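Local coordinates for protein Rd1NTF2_04 (Synthetic construct, PDB 6W3G) that is a computationally designed NTF2-like protein, probably made to explore pocket shapes within that fold, with no biological function established for it, at residues M21-S27 / V54-R58; R80-T86 / D98-A104. One frame throughout, in Å; residues are numbered along the deposited sequence. Where two conformers were deposited one is given.

From the N terminus, helix 11-24 leads into interaction 1, where its last turn and the bend after it meet helix 50-63. The 26 residues between these segments carry most of helix 27-33 and strands 34-35, 38-42 and 45-48, so this contact closes a long loop that contains the first strands of the sheet. Only after it is complete does interaction 2 begin, joining the neighbouring strands 80-91 and 94-106 across the short connection of a beta hairpin. The two therefore follow in series, neither enclosing nor crossing the other. Their centres are about 17 Å apart, on opposite sides of the chain's centre, yet they touch: Trp56 CZ2 packs 3.3 Å from Tyr100 OH, linking helix to sheet.

Interaction 1 of 2, residues M21-S27 / V54-R58; sequences MMKTGDS and VDWIR
Ser27 OG sits at the edge of the Arg58 guanidinium and takes two N-H groups from it. The bond from Arg58 NH1 is 3.0 Å long, bends to 152° at the hydrogen and lies close to the guanidinium plane; the one from Arg58 NH2, at 3.4 Å, is weak. Val54 CG1 comes over a face of the same group near its rim, and also lies 3.8 Å from Ser27 OG. Asp26 brings a negative charge nearby without touching the arginine: its OD1 stays 5.3 Å from Arg58 NH1. With an alanine at Arg58 both donors to Ser27 OG go, and the hydroxyl would probably be left freer to turn, with a gap beside Val54 CG1.

Backbone closeness comes at Gly25, whose positive phi turns the chain out of helix 11-24 while its N still bonds to Met21 O; Asp26, at the N-cap, then starts helix 27-33, its OD2 capping Lys29 N. Gly25 CA rests 3.6 Å from Ile57 CG2, and a side chain there would crowd both that methyl and Arg58 CG, so glycine suits the site twice over.

The apolar part turns on Ile57, whose two branches do separate work. CG2 faces the glycine; the longer branch runs to the methionines, with Ile57 CD1 3.4 Å from Met22 SD. Met22 crosses Ile57 at about a right angle, and bends in its chain (chi2 -69°, chi3 -75°) carry its end past the isoleucine to place CE 4.4 Å from Trp56 CH2.

The contact packs helices of the NTF2-like fold together beside the sheet. Met21 and Val54 both reach Ala30 of helix 27-33, and Met21 and Ile57 share Phe34 of strand 34-35. Trp56 turns to the sheet, against Val40 and Val42 of strand 38-42 and the ring of Tyr47.

Interaction 2 of 2, residues R80-T86 / D98-A104; sequences RISIVFT and DRYVMVA
Phe85 O is approached by two groups of the facing strand: Tyr100 N gives it a 2.8 Å hydrogen bond, almost straight at 175°, and Arg99 CA adds a C-H contact at 3.4 Å. Phe85 N bonds back to Tyr100 O, and the same reciprocal pairing recurs between Ile83 and Met102 and between Ile81 and Ala104. These three hydrogen-bonded pairs alternate with the non-hydrogen-bonded pairs Ser82-Val103, Val84-Val101 and Thr86-Arg99, an unbroken antiparallel ladder.

On the face shared by the hydrogen-bonded pairs, Phe85 and Tyr100 bring the two aromatic rings. Phe85 CG stands between the backbone N and carbonyl carbon (chi1 62°), which swings the ring across toward its partner strand. Tyr100 CB lies over one face of the Phe85 ring, 3.6 Å from the centroid, in a CH-pi contact. The two aromatic planes are nearly parallel, 9° apart, but offset enough that little of one ring lies over the other. In the conformer given, Met102 adds a Met-aromatic contact, its SD meeting the ring obliquely and 4.1 Å from Phe85 CE2; its CE continues alongside Ile83, 4.1 Å from Ile83 CD1. Phe18 of helix 11-24 touches both Phe85 and Met102, and Phe14 packs on Ile83 and Ala104.

The reverse face is lined by smaller or polar residues. Val84 and Val101 run alongside each other, their CG2 methyls 4.2 Å apart. The extended Arg80 side chain brings NH2 to within 3.5 Å of Val103 CG2, and Thr86 sets CG2 beside Arg99 CB while its OG1 bonds to Asp72 of strand 66-77.

Regular backbone bonding thus fixes the register of this hairpin in the long antiparallel part of the NTF2-like sheet, leaving the face with Ile83, Phe85 and Met102 apolar for helix 11-24 and the other mixed, partly open to solvent.

Interaction 1 of 2, residues M21-S27 / V54-R58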
loop_
_atom_site.group_PDB
_atom_site.type_symbol
_atom_site.label_atom_id
_atom_site.label_comp_id
_atom_site.label_asym_id
_atom_site.label_seq_id
_atom_site.Cartn_x
_atom_site.Cartn_y
_atom_site.Cartn_z
ATOM N N MET A 21 -1.180 -0.556 8.436
ATOM C CA MET A 21 -2.434 -1.027 7.853
ATOM C C MET A 21 -2.209 -2.274 7.013
ATOM O O MET A 21 -3.047 -3.182 6.992
ATOM C CB MET A 21 -3.073 0.068 6.995
ATOM C CG MET A 21 -4.251 -0.406 6.132
ATOM S SD MET A 21 -4.821 0.852 4.964
ATOM C CE MET A 21 -3.524 0.758 3.732
ATOM N N MET A 22 -1.090 -2.323 6.290
ATOM C CA MET A 22 -0.803 -3.472 5.446
ATOM C C MET A 22 -0.602 -4.757 6.238
ATOM O O MET A 22 -0.709 -5.840 5.652
ATOM C CB MET A 22 0.443 -3.191 4.610
ATOM C CG MET A 22 0.245 -2.121 3.577
ATOM S SD MET A 22 -0.865 -2.712 2.302
ATOM C CE MET A 22 0.224 -3.828 1.422
ATOM N N LYS A 23 -0.298 -4.670 7.539
ATOM C CA LYS A 23 -0.136 -5.880 8.344
ATOM C C LYS A 23 -1.457 -6.618 8.502
ATOM O O LYS A 23 -1.505 -7.848 8.391
ATOM C CB LYS A 23 0.431 -5.543 9.728
ATOM C CG LYS A 23 1.912 -5.197 9.735
ATOM N N THR A 24 -2.537 -5.885 8.768
ATOM C CA THR A 24 -3.825 -6.480 9.084
ATOM C C THR A 24 -4.911 -6.188 8.061
ATOM O O THR A 24 -5.978 -6.811 8.120
ATOM C CB THR A 24 -4.311 -5.981 10.456
ATOM O OG1 THR A 24 -4.443 -4.553 10.417
ATOM C CG2 THR A 24 -3.325 -6.381 11.555
ATOM N N GLY A 25 -4.686 -5.269 7.131
ATOM C CA GLY A 25 -5.761 -4.859 6.250
ATOM C C GLY A 25 -6.914 -4.227 6.998
ATOM O O GLY A 25 -8.077 -4.453 6.644
ATOM N N ASP A 26 -6.618 -3.431 8.022
ATOM C CA ASP A 26 -7.664 -2.804 8.817
ATOM C C ASP A 26 -8.508 -1.866 7.960
ATOM O O ASP A 26 -7.982 -0.942 7.331
ATOM C CB ASP A 26 -7.048 -2.045 9.987
ATOM C CG ASP A 26 -8.081 -1.290 10.792
ATOM O OD1 ASP A 26 -9.050 -1.924 11.260
ATOM O OD2 ASP A 26 -7.920 -0.064 10.959
ATOM N N SER A 27 -9.824 -2.103 7.958
ATOM C CA SER A 27 -10.740 -1.300 7.154
ATOM C C SER A 27 -10.786 0.148 7.624
ATOM O O SER A 27 -10.876 1.072 6.806
ATOM C CB SER A 27 -12.144 -1.907 7.205
ATOM O OG SER A 27 -12.233 -3.062 6.401
ATOM N N VAL A 54 -8.861 -3.157 0.210
ATOM C CA VAL A 54 -8.796 -3.879 1.482
ATOM C C VAL A 54 -8.832 -5.381 1.253
ATOM O O VAL A 54 -8.061 -6.137 1.860
ATOM C CB VAL A 54 -9.948 -3.416 2.396
ATOM C CG1 VAL A 54 -10.229 -4.434 3.479
ATOM C CG2 VAL A 54 -9.604 -2.078 2.998
ATOM N N ASP A 55 -9.711 -5.840 0.357
ATOM C CA ASP A 55 -9.807 -7.266 0.067
ATOM C C ASP A 55 -8.497 -7.788 -0.507
ATOM O O ASP A 55 -8.078 -8.913 -0.210
ATOM C CB ASP A 55 -10.952 -7.528 -0.910
ATOM C CG ASP A 55 -12.317 -7.370 -0.271
ATOM O OD1 ASP A 55 -12.385 -7.074 0.943
ATOM O OD2 ASP A 55 -13.327 -7.546 -0.985
ATOM N N TRP A 56 -7.848 -6.986 -1.349
ATOM C CA TRP A 56 -6.562 -7.374 -1.906
ATOM C C TRP A 56 -5.547 -7.582 -0.794
ATOM O O TRP A 56 -4.844 -8.600 -0.759
ATOM C CB TRP A 56 -6.090 -6.311 -2.899
ATOM C CG TRP A 56 -4.659 -6.453 -3.280
ATOM C CD1 TRP A 56 -4.102 -7.469 -3.992
ATOM C CD2 TRP A 56 -3.597 -5.551 -2.962
ATOM N NE1 TRP A 56 -2.753 -7.258 -4.136
ATOM C CE2 TRP A 56 -2.419 -6.085 -3.518
ATOM C CE3 TRP A 56 -3.530 -4.338 -2.267
ATOM C CZ2 TRP A 56 -1.184 -5.451 -3.393
ATOM C CZ3 TRP A 56 -2.302 -3.710 -2.145
ATOM C CH2 TRP A 56 -1.146 -4.269 -2.702
ATOM N N ILE A 57 -5.492 -6.649 0.159
ATOM C CA ILE A 57 -4.543 -6.770 1.262
ATOM C C ILE A 57 -4.864 -7.996 2.105
ATOM O O ILE A 57 -3.969 -8.757 2.492
ATOM C CB ILE A 57 -4.557 -5.484 2.115
ATOM C CG1 ILE A 57 -4.084 -4.298 1.285
ATOM C CG2 ILE A 57 -3.695 -5.648 3.361
ATOM C CD1 ILE A 57 -4.259 -2.962 1.987
ATOM N N ARG A 58 -6.146 -8.217 2.400
ATOM C CA ARG A 58 -6.527 -9.335 3.256
ATOM C C ARG A 58 -6.195 -10.677 2.613
ATOM O O ARG A 58 -5.791 -11.617 3.305
ATOM C CB ARG A 58 -8.017 -9.245 3.594
ATOM C CG ARG A 58 -8.392 -7.970 4.328
ATOM C CD ARG A 58 -9.385 -8.221 5.456
ATOM N NE ARG A 58 -9.437 -7.091 6.385
ATOM C CZ ARG A 58 -10.391 -6.159 6.408
ATOM N NH1 ARG A 58 -10.326 -5.178 7.298
ATOM N NH2 ARG A 58 -11.411 -6.204 5.559
#

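Interaction 2 of 2, residues R80-T86 / D98-A104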
loop_
_atom_site.group_PDB
_atom_site.type_symbol
_atom_site.label_atom_id
_atom_site.label_comp_id
_atom_site.label_asym_id
_atom_site.label_seq_id
_atom_site.Cartn_x
_atom_site.Cartn_y
_atom_site.Cartn_z
ATOM N N ARG A 80 2.140 16.311 -3.933
ATOM C CA ARG A 80 2.310 14.930 -4.380
ATOM C C ARG A 80 3.287 14.214 -3.453
ATOM O O ARG A 80 4.412 14.675 -3.264
ATOM C CB ARG A 80 2.835 14.878 -5.817
ATOM C CG ARG A 80 2.911 13.463 -6.404
ATOM C CD ARG A 80 3.391 13.499 -7.849
ATOM N NE ARG A 80 3.479 12.171 -8.481
ATOM C CZ ARG A 80 4.560 11.396 -8.483
ATOM N NH1 ARG A 80 5.674 11.773 -7.866
ATOM N NH2 ARG A 80 4.530 10.234 -9.112
ATOM N N ILE A 81 2.865 13.075 -2.913
ATOM C CA ILE A 81 3.713 12.215 -2.100
ATOM C C ILE A 81 3.940 10.933 -2.880
ATOM O O ILE A 81 2.982 10.233 -3.237
ATOM C CB ILE A 81 3.069 11.893 -0.745
ATOM C CG1 ILE A 81 2.761 13.162 0.037
ATOM C CG2 ILE A 81 3.962 10.947 0.036
ATOM C CD1 ILE A 81 1.876 12.920 1.231
ATOM N N SER A 82 5.199 10.604 -3.140
ATOM C CA SER A 82 5.525 9.372 -3.842
ATOM C C SER A 82 6.278 8.468 -2.887
ATOM O O SER A 82 7.236 8.912 -2.246
ATOM C CB SER A 82 6.373 9.641 -5.085
ATOM O OG SER A 82 6.692 8.413 -5.723
ATOM N N ILE A 83 5.832 7.222 -2.770
ATOM C CA ILE A 83 6.465 6.251 -1.883
ATOM C C ILE A 83 6.795 5.010 -2.689
ATOM O O ILE A 83 5.922 4.452 -3.357
ATOM C CB ILE A 83 5.566 5.899 -0.686
ATOM C CG1 ILE A 83 5.348 7.142 0.161
ATOM C CG2 ILE A 83 6.207 4.762 0.138
ATOM C CD1 ILE A 83 4.399 6.964 1.319
ATOM N N VAL A 84 8.063 4.595 -2.650
ATOM C CA VAL A 84 8.503 3.337 -3.222
ATOM C C VAL A 84 8.739 2.402 -2.052
ATOM O O VAL A 84 9.449 2.766 -1.102
ATOM C CB VAL A 84 9.787 3.489 -4.053
ATOM C CG1 VAL A 84 10.221 2.135 -4.562
ATOM C CG2 VAL A 84 9.569 4.431 -5.199
ATOM N N PHE A 85 8.118 1.228 -2.092
ATOM C CA PHE A 85 8.313 0.249 -1.035
ATOM C C PHE A 85 8.474 -1.135 -1.647
ATOM O O PHE A 85 8.005 -1.411 -2.755
ATOM C CB PHE A 85 7.183 0.295 -0.000
ATOM C CG PHE A 85 5.814 -0.033 -0.526
ATOM C CD1 PHE A 85 5.309 -1.324 -0.421
ATOM C CD2 PHE A 85 5.004 0.953 -1.074
ATOM C CE1 PHE A 85 4.053 -1.636 -0.868
ATOM C CE2 PHE A 85 3.735 0.640 -1.528
ATOM C CZ PHE A 85 3.253 -0.650 -1.417
ATOM N N THR A 86 9.205 -1.978 -0.947
ATOM C CA THR A 86 9.342 -3.370 -1.343
ATOM C C THR A 86 8.598 -4.240 -0.346
ATOM O O THR A 86 8.486 -3.911 0.840
ATOM C CB THR A 86 10.804 -3.767 -1.465
ATOM O OG1 THR A 86 11.525 -3.292 -0.335
ATOM C CG2 THR A 86 11.398 -3.163 -2.699
ATOM N N ASP A 98 8.708 -8.181 -4.142
ATOM C CA ASP A 98 7.989 -7.284 -5.025
ATOM C C ASP A 98 8.406 -5.858 -4.693
ATOM O O ASP A 98 8.966 -5.579 -3.626
ATOM C CB ASP A 98 6.471 -7.441 -4.866
ATOM C CG ASP A 98 5.913 -8.660 -5.585
ATOM O OD1 ASP A 98 6.620 -9.264 -6.417
ATOM O OD2 ASP A 98 4.747 -9.004 -5.321
ATOM N N ARG A 99 8.154 -4.969 -5.643
ATOM C CA ARG A 99 8.346 -3.543 -5.439
ATOM C C ARG A 99 7.091 -2.829 -5.910
ATOM O O ARG A 99 6.508 -3.195 -6.933
ATOM C CB ARG A 99 9.568 -3.028 -6.196
ATOM C CG ARG A 99 9.709 -1.519 -6.202
ATOM C CD ARG A 99 10.855 -1.121 -7.110
ATOM N NE ARG A 99 12.134 -1.247 -6.431
ATOM C CZ ARG A 99 13.281 -1.562 -7.034
ATOM N NH1 ARG A 99 13.322 -1.804 -8.339
ATOM N NH2 ARG A 99 14.391 -1.643 -6.323
ATOM N N TYR A 100 6.663 -1.852 -5.124
ATOM C CA TYR A 100 5.487 -1.064 -5.429
ATOM C C TYR A 100 5.841 0.415 -5.428
ATOM O O TYR A 100 6.726 0.870 -4.685
ATOM C CB TYR A 100 4.366 -1.283 -4.424
ATOM C CG TYR A 100 3.638 -2.579 -4.596
ATOM C CD1 TYR A 100 4.132 -3.747 -4.060
ATOM C CD2 TYR A 100 2.448 -2.627 -5.311
ATOM C CE1 TYR A 100 3.449 -4.953 -4.228
ATOM C CE2 TYR A 100 1.762 -3.801 -5.478
ATOM C CZ TYR A 100 2.267 -4.964 -4.944
ATOM O OH TYR A 100 1.574 -6.143 -5.123
ATOM N N VAL A 101 5.094 1.171 -6.233
ATOM C CA VAL A 101 5.160 2.617 -6.249
ATOM C C VAL A 101 3.776 3.132 -5.906
ATOM O O VAL A 101 2.776 2.664 -6.466
ATOM C CB VAL A 101 5.628 3.156 -7.613
ATOM C CG1 VAL A 101 5.662 4.668 -7.578
ATOM C CG2 VAL A 101 7.018 2.612 -7.949
ATOM N N MET A 102 3.713 4.102 -5.013
ATOM C CA MET A 102 2.447 4.632 -4.532
ATOM C C MET A 102 2.434 6.140 -4.660
ATOM O O MET A 102 3.387 6.811 -4.246
ATOM C CB MET A 102 2.225 4.228 -3.080
ATOM C CG MET A 102 0.789 4.250 -2.664
ATOM S SD MET A 102 0.630 3.329 -1.140
ATOM C CE MET A 102 1.404 4.479 -0.010
ATOM N N VAL A 103 1.347 6.669 -5.220
ATOM C CA VAL A 103 1.144 8.104 -5.352
ATOM C C VAL A 103 -0.001 8.474 -4.432
ATOM O O VAL A 103 -1.086 7.877 -4.511
ATOM C CB VAL A 103 0.862 8.514 -6.800
ATOM C CG1 VAL A 103 0.523 10.010 -6.856
ATOM C CG2 VAL A 103 2.093 8.192 -7.631
ATOM N N ALA A 104 0.270 9.403 -3.531
ATOM C CA ALA A 104 -0.729 9.983 -2.651
ATOM C C ALA A 104 -0.734 11.490 -2.850
ATOM O O ALA A 104 0.278 12.105 -3.227
ATOM C CB ALA A 104 -0.446 9.624 -1.185
#